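Local coordinates for protein beta-glucosidase (Saccharopolyspora erythraea D, PDB 5M6G) that probably hydrolyses terminal, non-reducing beta-D-glucosyl residues and releases beta-D-glucose, as a two-domain member of glycosyl hydrolase family 3, at residues E167-G173 against A388-L393; G139-Y143 against A164-E168; R482-V487 against T523-L527. All coordinates share one frame; numbering follows the deposited sequence.

Interaction 1 of 3, residues E167-G173 against A388-L393. With MG (magnesium ion), chain E; MG (magnesium ion), chain F.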
loop_
_atom_site.group_PDB
_atom_site.type_symbol
_atom_site.label_atom_id
_atom_site.label_comp_id
_atom_site.label_asym_id
_atom_site.label_seq_id
_atom_site.Cartn_x
_atom_site.Cartn_y
_atom_site.Cartn_z
ATOM N N GLU A 167 13.438 4.882 -5.646
ATOM C CA GLU A 167 14.310 6.047 -5.762
ATOM C C GLU A 167 13.871 7.161 -4.828
ATOM O O GLU A 167 14.710 7.781 -4.159
ATOM C CB GLU A 167 14.338 6.555 -7.197
ATOM C CG GLU A 167 15.305 5.828 -8.091
ATOM C CD GLU A 167 15.384 6.478 -9.449
ATOM O OE1 GLU A 167 14.319 6.875 -9.972
ATOM O OE2 GLU A 167 16.502 6.618 -9.977
ATOM N N GLU A 168 12.559 7.435 -4.764
ATOM C CA GLU A 168 12.103 8.557 -3.950
ATOM C C GLU A 168 12.229 8.246 -2.467
ATOM O O GLU A 168 12.462 9.157 -1.661
ATOM C CB GLU A 168 10.667 8.938 -4.335
ATOM C CG GLU A 168 10.581 9.315 -5.803
ATOM C CD GLU A 168 9.351 10.135 -6.158
ATOM O OE1 GLU A 168 8.600 10.543 -5.249
ATOM O OE2 GLU A 168 9.153 10.375 -7.358
ATOM N N VAL A 169 12.100 6.971 -2.099
ATOM C CA VAL A 169 12.295 6.562 -0.711
ATOM C C VAL A 169 13.775 6.623 -0.354
ATOM O O VAL A 169 14.156 7.158 0.692
ATOM C CB VAL A 169 11.697 5.158 -0.481
ATOM C CG1 VAL A 169 12.113 4.594 0.892
ATOM C CG2 VAL A 169 10.183 5.214 -0.612
ATOM N N ALA A 170 14.631 6.096 -1.228
ATOM C CA ALA A 170 16.060 6.070 -0.932
ATOM C C ALA A 170 16.634 7.477 -0.835
ATOM O O ALA A 170 17.622 7.694 -0.122
ATOM C CB ALA A 170 16.804 5.257 -1.992
ATOM N N ALA A 171 16.018 8.440 -1.531
ATOM C CA ALA A 171 16.415 9.839 -1.416
ATOM C C ALA A 171 16.278 10.342 0.012
ATOM O O ALA A 171 17.032 11.226 0.433
ATOM C CB ALA A 171 15.569 10.704 -2.354
ATOM N N THR A 172 15.332 9.796 0.769
ATOM C CA THR A 172 15.151 10.172 2.160
ATOM C C THR A 172 15.923 9.264 3.106
ATOM O O THR A 172 15.817 9.429 4.325
ATOM C CB THR A 172 13.658 10.159 2.534
ATOM O OG1 THR A 172 13.147 8.821 2.506
ATOM C CG2 THR A 172 12.839 11.020 1.566
ATOM N N GLY A 173 16.688 8.306 2.582
ATOM C CA GLY A 173 17.459 7.394 3.399
ATOM C C GLY A 173 16.713 6.137 3.805
ATOM O O GLY A 173 17.338 5.090 3.993
ATOM N N ALA A 388 21.377 8.848 4.069
ATOM C CA ALA A 388 20.496 9.125 2.949
ATOM C C ALA A 388 21.301 9.473 1.705
ATOM O O ALA A 388 22.317 10.166 1.773
ATOM C CB ALA A 388 19.539 10.264 3.304
ATOM N N GLN A 389 20.828 8.984 0.561
ATOM C CA GLN A 389 21.459 9.218 -0.737
ATOM C C GLN A 389 20.888 10.506 -1.318
ATOM O O GLN A 389 19.949 10.502 -2.115
ATOM C CB GLN A 389 21.184 8.049 -1.667
ATOM C CG GLN A 389 22.002 6.825 -1.398
ATOM C CD GLN A 389 21.187 5.597 -1.696
ATOM O OE1 GLN A 389 20.657 4.930 -0.801
ATOM N NE2 GLN A 389 20.985 5.357 -2.966
ATOM N N ARG A 390 21.465 11.632 -0.910
ATOM C CA ARG A 390 20.825 12.885 -1.291
ATOM C C ARG A 390 20.962 13.209 -2.773
ATOM O O ARG A 390 20.237 14.083 -3.259
ATOM C CB ARG A 390 21.371 14.011 -0.430
ATOM C CG ARG A 390 20.931 13.815 0.994
ATOM C CD ARG A 390 21.595 14.759 1.919
ATOM N NE ARG A 390 21.339 14.380 3.299
ATOM C CZ ARG A 390 20.493 15.019 4.093
ATOM N NH1 ARG A 390 19.817 16.071 3.635
ATOM N NH2 ARG A 390 20.334 14.615 5.339
ATOM N N ASP A 391 21.844 12.522 -3.507
ATOM C CA ASP A 391 21.872 12.677 -4.958
ATOM C C ASP A 391 20.535 12.333 -5.599
ATOM O O ASP A 391 20.290 12.733 -6.741
ATOM C CB ASP A 391 22.945 11.789 -5.585
ATOM C CG ASP A 391 24.347 12.275 -5.305
ATOM O OD1 ASP A 391 24.510 13.466 -4.956
ATOM O OD2 ASP A 391 25.286 11.458 -5.450
ATOM N N LEU A 392 19.678 11.584 -4.902
ATOM C CA LEU A 392 18.398 11.151 -5.449
ATOM C C LEU A 392 17.245 12.088 -5.108
ATOM O O LEU A 392 16.139 11.895 -5.628
ATOM C CB LEU A 392 18.071 9.740 -4.948
ATOM C CG LEU A 392 18.970 8.611 -5.460
ATOM C CD1 LEU A 392 18.577 7.282 -4.818
ATOM C CD2 LEU A 392 18.912 8.509 -6.980
ATOM N N LEU A 393 17.467 13.078 -4.241
ATOM C CA LEU A 393 16.402 14.020 -3.910
ATOM C C LEU A 393 15.800 14.712 -5.131
ATOM O O LEU A 393 14.579 14.958 -5.120
ATOM C CB LEU A 393 16.919 15.051 -2.896
ATOM C CG LEU A 393 17.074 14.547 -1.457
ATOM C CD1 LEU A 393 17.889 15.519 -0.603
ATOM C CD2 LEU A 393 15.707 14.269 -0.827
HETATM MG MG MG E . 13.715 7.499 -11.713
HETATM MG MG MG F . 18.744 3.932 3.058
HETATM O O HOH W 1 15.394 6.405 -12.842
HETATM O O HOH W 2 14.606 9.201 -11.962
HETATM O O HOH W 3 12.722 7.446 -13.586
HETATM O O HOH W 4 12.711 5.509 -11.782
HETATM O O HOH W 5 20.408 4.122 4.460
#
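Val169 O is gripped twice by Thr172, the residue whose backbone backs onto Ala388 CB: the hydroxyl OG1 reaches it at 2.7 Å, in the carbonyl plane and on a lone pair, and the Thr172 amide N takes the same oxygen. With the type I turn from Ala170 to Gly173, this probably steadies the turn that follows helix 155-170 in the TIM-barrel domain, where the 388-393 loop, ending in a 3-10 turn, is laid along it. Small residues let the two backbones come close. Ala171 CB presses on Leu392 CB at 3.7 Å, and the Leu392 branch CD1 runs on to Ala170 CB, 3.9 Å away. With its CG beside the backbone N (chi1 -75°), Leu393 sends CD2 to within 3.6 Å of Ala171 O. Gly173 CA lies 3.5 Å from Ala388 CA; with its phi of 89°, any side chain there would strike Ala388 CB as well as the preceding carbonyl.

The polar work is done at the margins. Glu167 stretches out beyond CG to put OE1 1.9 Å from a magnesium ion that His401 and four waters also bind. Gly173 O holds a second magnesium at 2.0 Å, shared with Asp175, while Arg390 turns from the helix to salt bridges with Asp106 and Asp109. These ties to metal and within the turn probably help hold the helix end, while its join to the loop is van der Waals packing of small apolar side chains and backbone, with Ala171 O buried without a polar partner.

Interaction 2 of 3, residues G139-Y143 against A164-E168. With MG (magnesium ion), chain E.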
loop_
_atom_site.group_PDB
_atom_site.type_symbol
_atom_site.label_atom_id
_atom_site.label_comp_id
_atom_site.label_asym_id
_atom_site.label_seq_id
_atom_site.Cartn_x
_atom_site.Cartn_y
_atom_site.Cartn_z
ATOM N N GLY A 139 5.045 16.386 -1.772
ATOM C CA GLY A 139 5.745 16.592 -3.021
ATOM C C GLY A 139 6.276 15.337 -3.675
ATOM O O GLY A 139 6.824 15.419 -4.780
ATOM N N ALA A 140 6.145 14.180 -3.029
ATOM C CA ALA A 140 6.474 12.916 -3.663
ATOM C C ALA A 140 5.385 12.524 -4.653
ATOM O O ALA A 140 4.215 12.872 -4.484
ATOM C CB ALA A 140 6.634 11.817 -2.610
ATOM N N THR A 141 5.783 11.786 -5.685
ATOM C CA THR A 141 4.842 11.282 -6.680
ATOM C C THR A 141 3.847 10.328 -6.034
ATOM O O THR A 141 4.242 9.422 -5.297
ATOM C CB THR A 141 5.605 10.550 -7.784
ATOM O OG1 THR A 141 6.703 11.355 -8.233
ATOM C CG2 THR A 141 4.692 10.235 -8.955
ATOM N N ILE A 142 2.559 10.509 -6.322
ATOM C CA ILE A 142 1.520 9.632 -5.781
ATOM C C ILE A 142 0.944 8.807 -6.926
ATOM O O ILE A 142 0.278 9.339 -7.826
ATOM C CB ILE A 142 0.427 10.417 -5.044
ATOM C CG1 ILE A 142 1.040 11.255 -3.902
ATOM C CG2 ILE A 142 -0.657 9.458 -4.525
ATOM C CD1 ILE A 142 1.774 10.433 -2.847
ATOM N N TYR A 143 1.196 7.501 -6.887
ATOM C CA TYR A 143 0.792 6.558 -7.917
ATOM C C TYR A 143 -0.618 6.056 -7.643
ATOM O O TYR A 143 -1.123 6.184 -6.521
ATOM C CB TYR A 143 1.792 5.390 -7.975
ATOM C CG TYR A 143 3.164 5.854 -8.428
ATOM C CD1 TYR A 143 3.450 6.033 -9.783
ATOM C CD2 TYR A 143 4.151 6.161 -7.503
ATOM C CE1 TYR A 143 4.695 6.496 -10.199
ATOM C CE2 TYR A 143 5.402 6.610 -7.904
ATOM C CZ TYR A 143 5.665 6.786 -9.250
ATOM O OH TYR A 143 6.901 7.240 -9.648
ATOM N N ALA A 164 10.662 3.455 -9.354
ATOM C CA ALA A 164 10.593 4.897 -9.142
ATOM C C ALA A 164 10.280 5.222 -7.688
ATOM O O ALA A 164 10.858 6.157 -7.118
ATOM C CB ALA A 164 9.554 5.524 -10.075
ATOM N N THR A 165 9.363 4.463 -7.078
ATOM C CA THR A 165 9.087 4.616 -5.653
ATOM C C THR A 165 10.359 4.422 -4.837
ATOM O O THR A 165 10.665 5.218 -3.939
ATOM C CB THR A 165 8.009 3.615 -5.222
ATOM O OG1 THR A 165 6.783 3.925 -5.897
ATOM C CG2 THR A 165 7.780 3.683 -3.728
ATOM N N ALA A 166 11.125 3.381 -5.159
ATOM C CA ALA A 166 12.334 3.092 -4.393
ATOM C C ALA A 166 13.322 4.254 -4.472
ATOM O O ALA A 166 13.962 4.603 -3.473
ATOM C CB ALA A 166 12.969 1.795 -4.893
ATOM N N GLU A 167 13.438 4.882 -5.646
ATOM C CA GLU A 167 14.310 6.047 -5.762
ATOM C C GLU A 167 13.871 7.161 -4.828
ATOM O O GLU A 167 14.710 7.781 -4.159
ATOM C CB GLU A 167 14.338 6.555 -7.197
ATOM C CG GLU A 167 15.305 5.828 -8.091
ATOM C CD GLU A 167 15.384 6.478 -9.449
ATOM O OE1 GLU A 167 14.319 6.875 -9.972
ATOM O OE2 GLU A 167 16.502 6.618 -9.977
ATOM N N GLU A 168 12.559 7.435 -4.764
ATOM C CA GLU A 168 12.103 8.557 -3.950
ATOM C C GLU A 168 12.229 8.246 -2.467
ATOM O O GLU A 168 12.462 9.157 -1.661
ATOM C CB GLU A 168 10.667 8.938 -4.335
ATOM C CG GLU A 168 10.581 9.315 -5.803
ATOM C CD GLU A 168 9.351 10.135 -6.158
ATOM O OE1 GLU A 168 8.600 10.543 -5.249
ATOM O OE2 GLU A 168 9.153 10.375 -7.358
HETATM MG MG MG E . 13.715 7.499 -11.713
HETATM O O HOH W 6 6.837 8.585 -4.721
HETATM O O HOH W 1 15.394 6.405 -12.842
HETATM O O HOH W 2 14.606 9.201 -11.962
HETATM O O HOH W 3 12.722 7.446 -13.586
HETATM O O HOH W 4 12.711 5.509 -11.782
#
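Thr141 meets the carboxylate of Glu168 with two donors at once, within the TIM-barrel domain, where helix 155-170 makes the beta-alpha-beta crossover between strands 125-128 and 176-177. The loop that carries Thr141 leads from the first of these strands toward helix 146-152. This is the tight end of the contact. Thr141 OG1 donates to Glu168 OE2 at 2.8 Å and Thr141 N to Glu168 OE1 at 3.1 Å, each carboxylate oxygen accepting on its syn lone pair, which should hold the rotation of the group. OE2 also accepts from His401 ND1 and Gly397 N, which makes Glu168 a second-shell residue to the magnesium that His401 binds through NE2. With an alanine in place of Glu168, the Thr141 hydroxyl and amide would probably lose their acceptor and the His401 ring one of its restraints.

Tyr143 packs closely too, but without a bond across the contact. Its hydroxyl OH sits 3.2 Å from Ala164 CB, and the ring slides past Thr165 with CE2 3.6 Å from OG1, whose own bond goes back to Ile161 O. Thr141 CG2 lies over one face of the ring, offset toward the rim. The hydrated side of the contact is at the other carboxylate oxygen, where loop and helix are bridged rather than touching: one water gives a hydrogen to Glu168 OE1 at 2.7 Å and the other to Thr141 O at 2.8 Å.

Interaction 3 of 3, residues R482-V487 against T523-L527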
loop_
_atom_site.group_PDB
_atom_site.type_symbol
_atom_site.label_atom_id
_atom_site.label_comp_id
_atom_site.label_asym_id
_atom_site.label_seq_id
_atom_site.Cartn_x
_atom_site.Cartn_y
_atom_site.Cartn_z
ATOM N N ARG A 482 -19.475 21.937 -8.007
ATOM C CA ARG A 482 -19.425 20.678 -7.270
ATOM C C ARG A 482 -20.748 19.933 -7.333
ATOM O O ARG A 482 -20.769 18.705 -7.482
ATOM C CB ARG A 482 -19.042 20.917 -5.813
ATOM C CG ARG A 482 -19.119 19.632 -4.971
ATOM C CD ARG A 482 -18.478 19.820 -3.616
ATOM N NE ARG A 482 -18.778 18.713 -2.712
ATOM C CZ ARG A 482 -18.289 18.630 -1.478
ATOM N NH1 ARG A 482 -17.493 19.591 -1.025
ATOM N NH2 ARG A 482 -18.594 17.601 -0.702
ATOM N N HIS A 483 -21.863 20.659 -7.245
ATOM C CA HIS A 483 -23.181 20.052 -7.134
ATOM C C HIS A 483 -23.964 20.083 -8.439
ATOM O O HIS A 483 -25.167 19.791 -8.436
ATOM C CB HIS A 483 -23.974 20.734 -6.018
ATOM C CG HIS A 483 -23.356 20.573 -4.663
ATOM N ND1 HIS A 483 -23.620 19.492 -3.849
ATOM C CD2 HIS A 483 -22.465 21.340 -3.991
ATOM C CE1 HIS A 483 -22.931 19.609 -2.729
ATOM N NE2 HIS A 483 -22.220 20.721 -2.790
ATOM N N GLY A 484 -23.317 20.407 -9.553
ATOM C CA GLY A 484 -24.009 20.471 -10.826
ATOM C C GLY A 484 -24.832 21.721 -11.047
ATOM O O GLY A 484 -25.540 21.800 -12.054
ATOM N N ASN A 485 -24.762 22.700 -10.145
ATOM C CA ASN A 485 -25.589 23.894 -10.268
ATOM C C ASN A 485 -25.137 24.735 -11.452
ATOM O O ASN A 485 -23.943 24.984 -11.633
ATOM C CB ASN A 485 -25.533 24.715 -8.982
ATOM C CG ASN A 485 -26.236 24.032 -7.834
ATOM O OD1 ASN A 485 -27.206 23.311 -8.036
ATOM N ND2 ASN A 485 -25.748 24.249 -6.627
ATOM N N GLY A 486 -26.092 25.169 -12.271
ATOM C CA GLY A 486 -25.771 25.963 -13.432
ATOM C C GLY A 486 -25.675 25.178 -14.718
ATOM O O GLY A 486 -25.533 25.785 -15.786
ATOM N N VAL A 487 -25.741 23.850 -14.653
ATOM C CA VAL A 487 -25.758 23.067 -15.878
ATOM C C VAL A 487 -27.080 23.319 -16.596
ATOM O O VAL A 487 -28.120 23.540 -15.966
ATOM C CB VAL A 487 -25.548 21.568 -15.590
ATOM C CG1 VAL A 487 -26.790 20.943 -14.941
ATOM C CG2 VAL A 487 -25.179 20.826 -16.867
ATOM N N THR A 523 -26.327 15.117 -7.548
ATOM C CA THR A 523 -25.576 15.800 -8.599
ATOM C C THR A 523 -25.758 15.119 -9.951
ATOM O O THR A 523 -25.958 15.794 -10.972
ATOM C CB THR A 523 -24.102 15.873 -8.214
ATOM O OG1 THR A 523 -23.963 16.764 -7.106
ATOM C CG2 THR A 523 -23.266 16.397 -9.379
ATOM N N ILE A 524 -25.708 13.786 -9.986
ATOM C CA ILE A 524 -25.922 13.093 -11.254
ATOM C C ILE A 524 -27.336 13.343 -11.767
ATOM O O ILE A 524 -27.545 13.539 -12.970
ATOM C CB ILE A 524 -25.639 11.588 -11.108
ATOM C CG1 ILE A 524 -24.155 11.333 -10.831
ATOM C CG2 ILE A 524 -26.099 10.845 -12.357
ATOM C CD1 ILE A 524 -23.862 9.886 -10.400
ATOM N N ALA A 525 -28.327 13.341 -10.871
ATOM C CA ALA A 525 -29.704 13.582 -11.301
ATOM C C ALA A 525 -29.857 14.986 -11.867
ATOM O O ALA A 525 -30.526 15.188 -12.891
ATOM C CB ALA A 525 -30.670 13.359 -10.138
ATOM N N LYS A 526 -29.220 15.966 -11.228
ATOM C CA LYS A 526 -29.248 17.329 -11.744
ATOM C C LYS A 526 -28.638 17.406 -13.138
ATOM O O LYS A 526 -29.148 18.125 -14.006
ATOM C CB LYS A 526 -28.521 18.262 -10.778
ATOM C CG LYS A 526 -28.657 19.735 -11.126
ATOM C CD LYS A 526 -27.916 20.585 -10.112
ATOM C CE LYS A 526 -28.481 20.362 -8.721
ATOM N NZ LYS A 526 -29.875 20.875 -8.632
ATOM N N LEU A 527 -27.546 16.670 -13.376
ATOM C CA LEU A 527 -26.918 16.672 -14.693
ATOM C C LEU A 527 -27.783 15.957 -15.719
ATOM O O LEU A 527 -27.911 16.420 -16.856
ATOM C CB LEU A 527 -25.539 16.012 -14.647
ATOM C CG LEU A 527 -24.421 16.633 -13.808
ATOM C CD1 LEU A 527 -23.073 16.057 -14.236
ATOM C CD2 LEU A 527 -24.426 18.131 -13.915
HETATM O O HOH W 7 -21.609 16.769 -5.852
#
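Lys526 lays its aliphatic chain across the loop at His483 and Gly484, and with Thr523 and Val487 it accounts for much of the area buried here. CG stands opposite the backbone N (chi1 -172°), carrying the chain off the helix. CD then comes 3.3 Å from His483 O and equally close to Gly484 O. Beyond it the chain bends twice (chi3 -60°, chi4 -67°), bringing CE to 3.3 Å from Asn485 OD1 while NZ stays a little farther from that oxygen.

One turn earlier on helix 518-528, Thr523 faces the start of the loop. Its OG1 lies 3.4 Å from His483 CA, and a single water joins the two segments: it accepts from Thr523 OG1 at 2.7 Å and donates to Arg482 O. The Arg482 side chain turns instead to a salt bridge with Glu519, in the first turn of the same helix.

Val487 closes the far end. Its CG1 packs on Leu527 CD2 at 3.8 Å, the two side chains meeting nearly at right angles, and also touches Lys526 O. Gly484, in the type II turn that ends at Val487, passes its CA over Leu527 CD2 at 3.9 Å, where a side chain would be crowded by both Leu527 and Lys526.

The helix packs on the mixed sheet of the C-terminal domain, and the link between strands 478-480 and 493-499 leans on it. The contact is graded: apolar beside the sheet at Leu527, water-mediated at Thr523, and at the surface a lysine whose methylenes, probably polarised by the ammonium group, lie against carbonyl oxygens.

Interactions 1 and 2 are neighbours, their centres about 10 Å apart, and both use helix 155-170 of the TIM-barrel domain. Interaction 2 closes on Glu167 and Glu168, the residues where interaction 1 opens. Successive glutamates serve the same magnesium site: Glu167 binds the ion, Glu168 hydrogen-bonds its other protein ligand, His401. The chain's return at 388-393 meets the same helix that the 139-143 loop contacts. Interaction 3 comes last in sequence and stands apart on the mixed sheet of the C-terminal domain, with centres about 45 Å from interaction 1 and 35 Å from interaction 2. It touches neither, the nearest atoms being about 28 and 20 Å away, and belongs to the packing of that domain.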